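Local coordinates for alanine racemase (Oenococcus oeni PSU-1, PDB 3HUR), which belongs to the alanine racemase family, whose chains join an N-terminal domain of TIM-barrel type to a C-terminal domain rich in beta strands, at residues A[64-69]-A[84-89]; A[90-95]-A[115-120]; A[102-107]-A[122-127]. All blocks are in the same frame, centred on the assembly; numbering follows the deposited sequence.

Contact 1: residues A[64-69]-A[84-89]; sequences LIVSNL and IWVLGA. With SO4 (sulfate ion), chain D.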
# COMPACT_ATOMS: atom_id res chain seq x y z
N LEU A 64 25.39 25.76 -11.09
CA LEU A 64 24.58 24.68 -10.58
C LEU A 64 23.86 25.22 -9.38
O LEU A 64 24.47 25.91 -8.58
CB LEU A 64 25.46 23.51 -10.14
CG LEU A 64 26.41 22.96 -11.19
CD1 LEU A 64 27.41 21.97 -10.55
CD2 LEU A 64 25.63 22.34 -12.31
N ILE A 65 22.57 24.91 -9.25
CA ILE A 65 21.78 25.29 -8.05
C ILE A 65 21.32 24.00 -7.33
O ILE A 65 20.84 23.05 -7.96
CB ILE A 65 20.52 26.12 -8.45
CG1 ILE A 65 20.91 27.28 -9.39
CG2 ILE A 65 19.84 26.65 -7.22
CD1 ILE A 65 19.71 28.22 -9.93
N VAL A 66 21.48 23.99 -6.01
CA VAL A 66 21.12 22.86 -5.18
C VAL A 66 20.43 23.38 -3.91
O VAL A 66 20.40 24.61 -3.70
CB VAL A 66 22.36 21.97 -4.82
CG1 VAL A 66 23.07 21.44 -6.10
CG2 VAL A 66 23.27 22.68 -3.95
N SER A 67 19.87 22.46 -3.10
CA SER A 67 18.97 22.79 -1.97
C SER A 67 19.60 22.76 -0.58
O SER A 67 18.99 23.14 0.39
CB SER A 67 17.79 21.81 -1.93
OG SER A 67 17.34 21.51 -3.27
N ASN A 68 20.80 22.23 -0.49
CA ASN A 68 21.45 22.01 0.78
C ASN A 68 22.95 22.30 0.62
O ASN A 68 23.59 21.94 -0.36
CB ASN A 68 21.24 20.56 1.25
CG ASN A 68 19.79 20.27 1.71
OD1 ASN A 68 19.36 20.63 2.84
ND2 ASN A 68 19.06 19.56 0.85
N LEU A 69 23.49 22.98 1.60
CA LEU A 69 24.91 23.19 1.68
C LEU A 69 25.67 21.86 1.47
O LEU A 69 26.58 21.77 0.64
CB LEU A 69 25.21 23.76 3.05
CG LEU A 69 26.66 24.14 3.28
CD1 LEU A 69 27.09 25.13 2.21
CD2 LEU A 69 26.83 24.69 4.72
N ILE A 84 28.33 27.37 -7.61
CA ILE A 84 27.21 26.64 -7.05
C ILE A 84 26.49 27.54 -6.11
O ILE A 84 27.10 28.29 -5.36
CB ILE A 84 27.68 25.41 -6.23
CG1 ILE A 84 28.22 24.33 -7.17
CG2 ILE A 84 26.52 24.84 -5.44
CD1 ILE A 84 29.37 23.57 -6.63
N TRP A 85 25.18 27.41 -6.12
CA TRP A 85 24.32 28.31 -5.40
C TRP A 85 23.40 27.43 -4.60
O TRP A 85 22.69 26.62 -5.15
CB TRP A 85 23.58 29.15 -6.45
CG TRP A 85 22.47 30.04 -6.00
CD1 TRP A 85 22.04 30.29 -4.72
CD2 TRP A 85 21.66 30.85 -6.86
NE1 TRP A 85 20.98 31.17 -4.76
CE2 TRP A 85 20.75 31.53 -6.06
CE3 TRP A 85 21.61 31.02 -8.25
CZ2 TRP A 85 19.81 32.38 -6.59
CZ3 TRP A 85 20.67 31.86 -8.77
CH2 TRP A 85 19.78 32.54 -7.95
N VAL A 86 23.45 27.59 -3.29
CA VAL A 86 22.64 26.83 -2.38
C VAL A 86 21.43 27.65 -1.97
O VAL A 86 21.57 28.81 -1.63
CB VAL A 86 23.50 26.41 -1.17
CG1 VAL A 86 22.66 25.61 -0.13
CG2 VAL A 86 24.67 25.61 -1.68
N LEU A 87 20.25 27.05 -1.98
CA LEU A 87 19.03 27.85 -2.06
C LEU A 87 18.46 28.42 -0.77
O LEU A 87 17.84 29.54 -0.82
CB LEU A 87 17.92 27.14 -2.83
CG LEU A 87 18.04 27.31 -4.34
CD1 LEU A 87 16.85 26.66 -5.03
CD2 LEU A 87 18.11 28.79 -4.71
N GLY A 88 18.64 27.73 0.35
CA GLY A 88 17.98 28.17 1.58
C GLY A 88 18.95 28.27 2.73
O GLY A 88 18.57 28.10 3.89
N ALA A 89 20.20 28.55 2.42
CA ALA A 89 21.21 28.60 3.43
C ALA A 89 21.85 30.01 3.45
O ALA A 89 22.21 30.56 2.41
CB ALA A 89 22.24 27.52 3.18
S SO4 D . 20.18 16.98 -2.23
O1 SO4 D . 19.16 16.02 -1.86
O2 SO4 D . 19.74 18.41 -2.15
O3 SO4 D . 21.29 16.67 -1.33
O4 SO4 D . 20.56 16.66 -3.61
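Leu64, Ile65 and Val66 run parallel to Ile84, Trp85 and Val86 in matching register, the two short strand axes coming within 4.7 Å, their directions 21° apart. Trp85 is gripped through both of its peptide groups: its N donates to Leu64 O at 3.0 Å, and its O accepts from Val66 N at 3.0 Å in the straighter bond. A weak bond from Leu87 N to Val66 O carries the pairing past the strand end. On one face Ile65 and Trp85 lie side by side, Ile65 CD1 reaching Trp85 CE3 of the six-membered ring at 3.8 Å. With CG1 beside the backbone N (chi1 -50°), Ile65 turns its other branch, CG2, toward Leu87 CG at 3.5 Å. The opposite face carries Leu64, Ile84, Val66 and Val86; Val66 CG2 meets Val86 CG2 at 4.0 Å, while Val86 CG1 packs 3.3 Å from Leu69 N. Beyond the strand end, Asn68 ND2 donates to O2 of a sulfate ion at 3.3 Å; the ion is also bound by Asp42 N of the same chain and by Arg8 NH1 of the second subunit. Ile84, Val66 and Val86 lie under helix 69-77, and Trp85 meets Tyr163 edge-to-face. Strand 63-66, helix 69-77 and strand 84-86 form a beta-alpha-beta crossover, right-handed as in TIM barrels, whose wall is built from successive beta-alpha units.

Contact 2: residues A[90-95]-A[115-120]; sequences WDYSDL and NLPDFE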
# COMPACT_ATOMS: atom_id res chain seq x y z
N TRP A 90 21.94 30.60 4.63
CA TRP A 90 22.50 31.92 4.79
C TRP A 90 22.91 32.21 6.22
O TRP A 90 22.93 33.36 6.62
CB TRP A 90 21.51 32.98 4.27
CG TRP A 90 20.18 32.88 4.85
CD1 TRP A 90 19.84 33.14 6.14
CD2 TRP A 90 18.98 32.49 4.19
NE1 TRP A 90 18.49 32.91 6.32
CE2 TRP A 90 17.95 32.52 5.13
CE3 TRP A 90 18.68 32.10 2.89
CZ2 TRP A 90 16.63 32.18 4.83
CZ3 TRP A 90 17.38 31.75 2.57
CH2 TRP A 90 16.37 31.79 3.54
N ASP A 91 23.28 31.18 6.99
CA ASP A 91 23.75 31.37 8.37
C ASP A 91 25.04 32.12 8.36
O ASP A 91 25.97 31.75 7.66
CB ASP A 91 24.03 30.04 9.07
CG ASP A 91 22.79 29.39 9.64
OD1 ASP A 91 21.81 30.11 9.95
OD2 ASP A 91 22.82 28.14 9.78
N TYR A 92 25.13 33.15 9.18
CA TYR A 92 26.35 33.94 9.29
C TYR A 92 27.53 33.10 9.69
O TYR A 92 28.67 33.45 9.38
CB TYR A 92 26.17 35.01 10.35
CG TYR A 92 25.25 36.17 10.01
CD1 TYR A 92 24.86 36.44 8.70
CD2 TYR A 92 24.80 37.02 11.02
CE1 TYR A 92 24.02 37.53 8.42
CE2 TYR A 92 23.98 38.09 10.75
CZ TYR A 92 23.61 38.35 9.46
OH TYR A 92 22.80 39.42 9.22
N SER A 93 27.25 32.01 10.40
CA SER A 93 28.27 31.07 10.82
C SER A 93 28.85 30.24 9.67
O SER A 93 29.94 29.70 9.80
CB SER A 93 27.72 30.14 11.92
OG SER A 93 26.61 29.39 11.47
N ASP A 94 28.14 30.13 8.54
CA ASP A 94 28.67 29.39 7.38
C ASP A 94 29.39 30.27 6.38
O ASP A 94 29.87 29.79 5.32
CB ASP A 94 27.57 28.60 6.66
CG ASP A 94 26.98 27.47 7.51
OD1 ASP A 94 27.72 26.53 7.85
OD2 ASP A 94 25.77 27.53 7.84
N LEU A 95 29.51 31.56 6.71
CA LEU A 95 30.13 32.54 5.81
C LEU A 95 31.45 32.07 5.23
O LEU A 95 31.68 32.20 4.02
CB LEU A 95 30.27 33.93 6.48
CG LEU A 95 29.25 35.00 6.06
CD1 LEU A 95 27.86 34.39 5.81
CD2 LEU A 95 29.15 36.17 7.04
N ASN A 115 23.01 43.58 8.98
CA ASN A 115 23.73 42.95 10.11
C ASN A 115 24.82 41.97 9.68
O ASN A 115 25.42 41.30 10.53
CB ASN A 115 22.74 42.23 11.05
CG ASN A 115 21.71 43.18 11.68
OD1 ASN A 115 22.04 44.05 12.51
ND2 ASN A 115 20.45 43.01 11.31
N LEU A 116 25.08 41.86 8.37
CA LEU A 116 26.24 41.11 7.90
C LEU A 116 27.42 41.41 8.79
O LEU A 116 27.73 42.58 9.00
CB LEU A 116 26.62 41.51 6.49
CG LEU A 116 26.18 40.57 5.39
CD1 LEU A 116 26.94 40.97 4.15
CD2 LEU A 116 26.45 39.13 5.76
N PRO A 117 28.07 40.38 9.34
CA PRO A 117 29.30 40.68 10.05
C PRO A 117 30.47 40.90 9.11
O PRO A 117 30.32 40.83 7.89
CB PRO A 117 29.52 39.44 10.94
CG PRO A 117 28.78 38.39 10.30
CD PRO A 117 27.58 39.04 9.67
N ASP A 118 31.63 41.16 9.69
CA ASP A 118 32.82 41.35 8.89
C ASP A 118 33.37 39.99 8.45
O ASP A 118 33.27 39.01 9.18
CB ASP A 118 33.86 42.16 9.69
CG ASP A 118 33.63 43.68 9.59
OD1 ASP A 118 33.30 44.14 8.47
OD2 ASP A 118 33.78 44.42 10.62
N PHE A 119 33.95 39.94 7.25
CA PHE A 119 34.56 38.71 6.72
C PHE A 119 35.61 38.99 5.66
O PHE A 119 35.61 40.06 5.05
CB PHE A 119 33.49 37.78 6.12
CG PHE A 119 32.67 38.41 5.02
CD1 PHE A 119 33.09 38.37 3.71
CD2 PHE A 119 31.46 39.01 5.30
CE1 PHE A 119 32.33 38.94 2.70
CE2 PHE A 119 30.70 39.59 4.28
CZ PHE A 119 31.12 39.54 2.99
N GLU A 120 36.47 38.01 5.41
CA GLU A 120 37.46 38.07 4.32
C GLU A 120 36.97 37.45 2.99
O GLU A 120 36.17 36.52 2.99
CB GLU A 120 38.76 37.38 4.75
CG GLU A 120 39.17 37.73 6.18
CD GLU A 120 40.66 37.66 6.44
OE1 GLU A 120 41.22 36.57 6.32
OE2 GLU A 120 41.27 38.71 6.77
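Tyr92 lays its ring against Pro117, and these two residues, together with Leu95, which opens helix 95-100, account for most of the surface that the two segments hide from each other. Pro117 CD stands over the centre of the phenol ring, 3.6 Å from the centroid and 9° off the ring normal, a nearly perpendicular CH-pi contact. The CD carbon adjoins the proline nitrogen, whose electron withdrawal probably makes its hydrogens somewhat more positive and so suits them to an aromatic face. Tyr92 reaches this place with CG beside its backbone N (chi1 -71°). Leu116 CD2 approaches the same ring obliquely, 3.9 Å from Tyr92 CE1. At the far end of the ring the hydroxyl passes close to the backbone of Asn115, with Tyr92 OH 3.3 Å from Asn115 C, but bonds to neither segment's peptide groups; its hydrogen-bond partner is Trp112 O, in helix 110-114. Leu95 works through a single methyl. Its CD2 lies 4.0 Å from Pro117 CG and 4.1 Å from Phe119 CD2, the leucine and phenylalanine side chains crossing at about a right angle, and Leu116 CD2 is 4.2 Å away. Leu116 and Phe119 in turn rest on Leu157 of strand 157-163, tying this apolar patch to the barrel wall. The direct contact is thus apolar packing and one CH-pi approach, without hydrogen bonds between the segments, and the polar end of Tyr92 is satisfied by the neighbouring helix.

Contact 3: residues A[102-107]-A[122-127]; sequences DIVITI and TLKVSL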
# COMPACT_ATOMS: atom_id res chain seq x y z
N ASP A 102 33.32 28.90 -2.96
CA ASP A 102 32.72 29.64 -4.07
C ASP A 102 31.25 29.27 -4.24
O ASP A 102 30.82 28.81 -5.32
CB ASP A 102 33.45 29.34 -5.37
CG ASP A 102 32.93 30.17 -6.54
OD1 ASP A 102 32.51 31.33 -6.25
OD2 ASP A 102 32.94 29.70 -7.73
N ILE A 103 30.50 29.43 -3.16
CA ILE A 103 29.10 29.12 -3.15
C ILE A 103 28.29 30.39 -3.07
O ILE A 103 28.51 31.21 -2.17
CB ILE A 103 28.72 28.23 -1.93
CG1 ILE A 103 29.45 26.89 -2.01
CG2 ILE A 103 27.20 28.06 -1.84
CD1 ILE A 103 29.11 25.96 -0.88
N VAL A 104 27.37 30.55 -4.02
CA VAL A 104 26.47 31.67 -4.01
C VAL A 104 25.38 31.42 -3.00
O VAL A 104 24.87 30.33 -2.92
CB VAL A 104 25.79 31.84 -5.38
CG1 VAL A 104 24.74 32.96 -5.33
CG2 VAL A 104 26.81 32.08 -6.46
N ILE A 105 24.98 32.44 -2.25
CA ILE A 105 23.85 32.33 -1.32
C ILE A 105 22.79 33.40 -1.61
O ILE A 105 23.06 34.38 -2.30
CB ILE A 105 24.30 32.36 0.15
CG1 ILE A 105 24.81 33.74 0.58
CG2 ILE A 105 25.39 31.28 0.42
CD1 ILE A 105 25.14 33.79 2.05
N THR A 106 21.57 33.15 -1.13
CA THR A 106 20.44 34.04 -1.31
C THR A 106 20.42 35.08 -0.18
O THR A 106 20.74 34.77 0.96
CB THR A 106 19.10 33.27 -1.36
OG1 THR A 106 18.80 32.87 -2.69
CG2 THR A 106 17.98 34.14 -0.90
N ILE A 107 20.09 36.32 -0.53
CA ILE A 107 19.88 37.33 0.46
C ILE A 107 18.41 37.25 0.82
O ILE A 107 17.55 37.43 -0.04
CB ILE A 107 20.17 38.74 -0.04
CG1 ILE A 107 21.60 38.85 -0.57
CG2 ILE A 107 19.97 39.70 1.11
CD1 ILE A 107 22.01 40.25 -1.01
N THR A 122 35.55 37.32 -1.18
CA THR A 122 34.35 37.76 -1.87
C THR A 122 33.20 36.75 -1.60
O THR A 122 33.34 35.55 -1.82
CB THR A 122 34.61 38.02 -3.39
OG1 THR A 122 33.77 37.19 -4.18
CG2 THR A 122 36.10 37.80 -3.79
N LEU A 123 32.10 37.28 -1.05
CA LEU A 123 30.84 36.56 -0.84
C LEU A 123 29.92 36.86 -2.00
O LEU A 123 29.58 38.03 -2.23
CB LEU A 123 30.16 37.01 0.46
CG LEU A 123 28.84 36.30 0.81
CD1 LEU A 123 29.05 34.80 1.08
CD2 LEU A 123 28.15 36.96 2.00
N LYS A 124 29.51 35.81 -2.71
CA LYS A 124 28.61 35.97 -3.86
C LYS A 124 27.16 35.75 -3.38
O LYS A 124 26.87 34.74 -2.72
CB LYS A 124 28.93 34.96 -4.94
CG LYS A 124 30.38 34.93 -5.32
CD LYS A 124 30.60 34.00 -6.49
CE LYS A 124 31.93 34.19 -7.14
NZ LYS A 124 31.77 33.73 -8.54
N VAL A 125 26.29 36.71 -3.71
CA VAL A 125 24.97 36.81 -3.13
C VAL A 125 23.96 36.99 -4.23
O VAL A 125 24.30 37.47 -5.29
CB VAL A 125 24.88 37.99 -2.14
CG1 VAL A 125 25.81 37.76 -0.93
CG2 VAL A 125 25.17 39.32 -2.84
N SER A 126 22.73 36.58 -3.97
CA SER A 126 21.64 36.71 -4.92
C SER A 126 20.50 37.39 -4.23
O SER A 126 20.18 37.08 -3.10
CB SER A 126 21.12 35.35 -5.40
OG SER A 126 21.95 34.83 -6.40
N LEU A 127 19.84 38.25 -4.95
CA LEU A 127 18.82 39.07 -4.37
C LEU A 127 17.51 38.56 -4.92
O LEU A 127 17.28 38.53 -6.13
CB LEU A 127 19.09 40.49 -4.80
CG LEU A 127 18.36 41.61 -4.11
CD1 LEU A 127 18.78 41.70 -2.67
CD2 LEU A 127 18.76 42.85 -4.89
O HOH W 1 30.49 33.10 -2.03
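Asp102 and Lys124 meet at the start of the paired strands, their side chains crossing at a slant. The lysine is extended beyond CG and passes its methylenes beside the carboxylate: Asp102 OD1 comes nearest to Lys124 CE, at 3.1 Å, and so lies alongside the end of the chain, with a rather long salt bridge to Lys124 NZ at 3.4 Å. Asp102 has CG opposite its backbone N (chi1 -176°), which sends the carboxylate across to the neighbouring strand. Val104 stands at about a right angle to the base of the same lysine, its CG2 3.9 Å from Lys124 CB, and turns CG1 toward Ser126 OG at 3.5 Å. On the face of Ile105, Val125 and Ile107, Ile105 and Leu123 also meet at about a right angle through their CD1 methyls. Ile107 slants over Val125, with its CG1 3.7 Å from Val125 CB, and its CD1 reaches Leu127 CD1 at 3.9 Å. The backbones are parallel, twisted by 40°: Ile105 is bonded through both N and O, to Lys124 O and Ser126 N, and Ile107 N donates to Ser126 O. At the splayed beginning a water replaces the direct bond, donating to Ile103 O and accepting from Lys124 N. Strand 84-86 flanks the pair beside 103-107, and strand 157-163 beside 123-128. Val104 and Ser126 touch Trp85 on the inner face, where Thr106 OG1 bonds Tyr163 OH; helix 95-100 covers Ile105 and Leu123 through Phe98, and Phe138 packs on Ile107 and Leu127.

In the fold
All three contacts belong to the N-terminal, TIM-barrel part of the chain. Contacts 1 and 3 are two strand pairings of one parallel sheet, joined by the pairing of 84-86 with 103-107 that lies between them, with centres about 10 Å apart; the order 63-66, 84-86, 103-107, 123-128 thus runs unbroken across both. Contact 1 closes before the others open, whereas the segments of contacts 2 and 3 alternate. Contact 2 joins the loop after strand 84-86 to the loop before strand 123-128, about 11 Å from contact 3 and 16 Å from contact 1, centre to centre. Backbone pairing thus builds the barrel wall, and contact 2 packs its connections together at the surface.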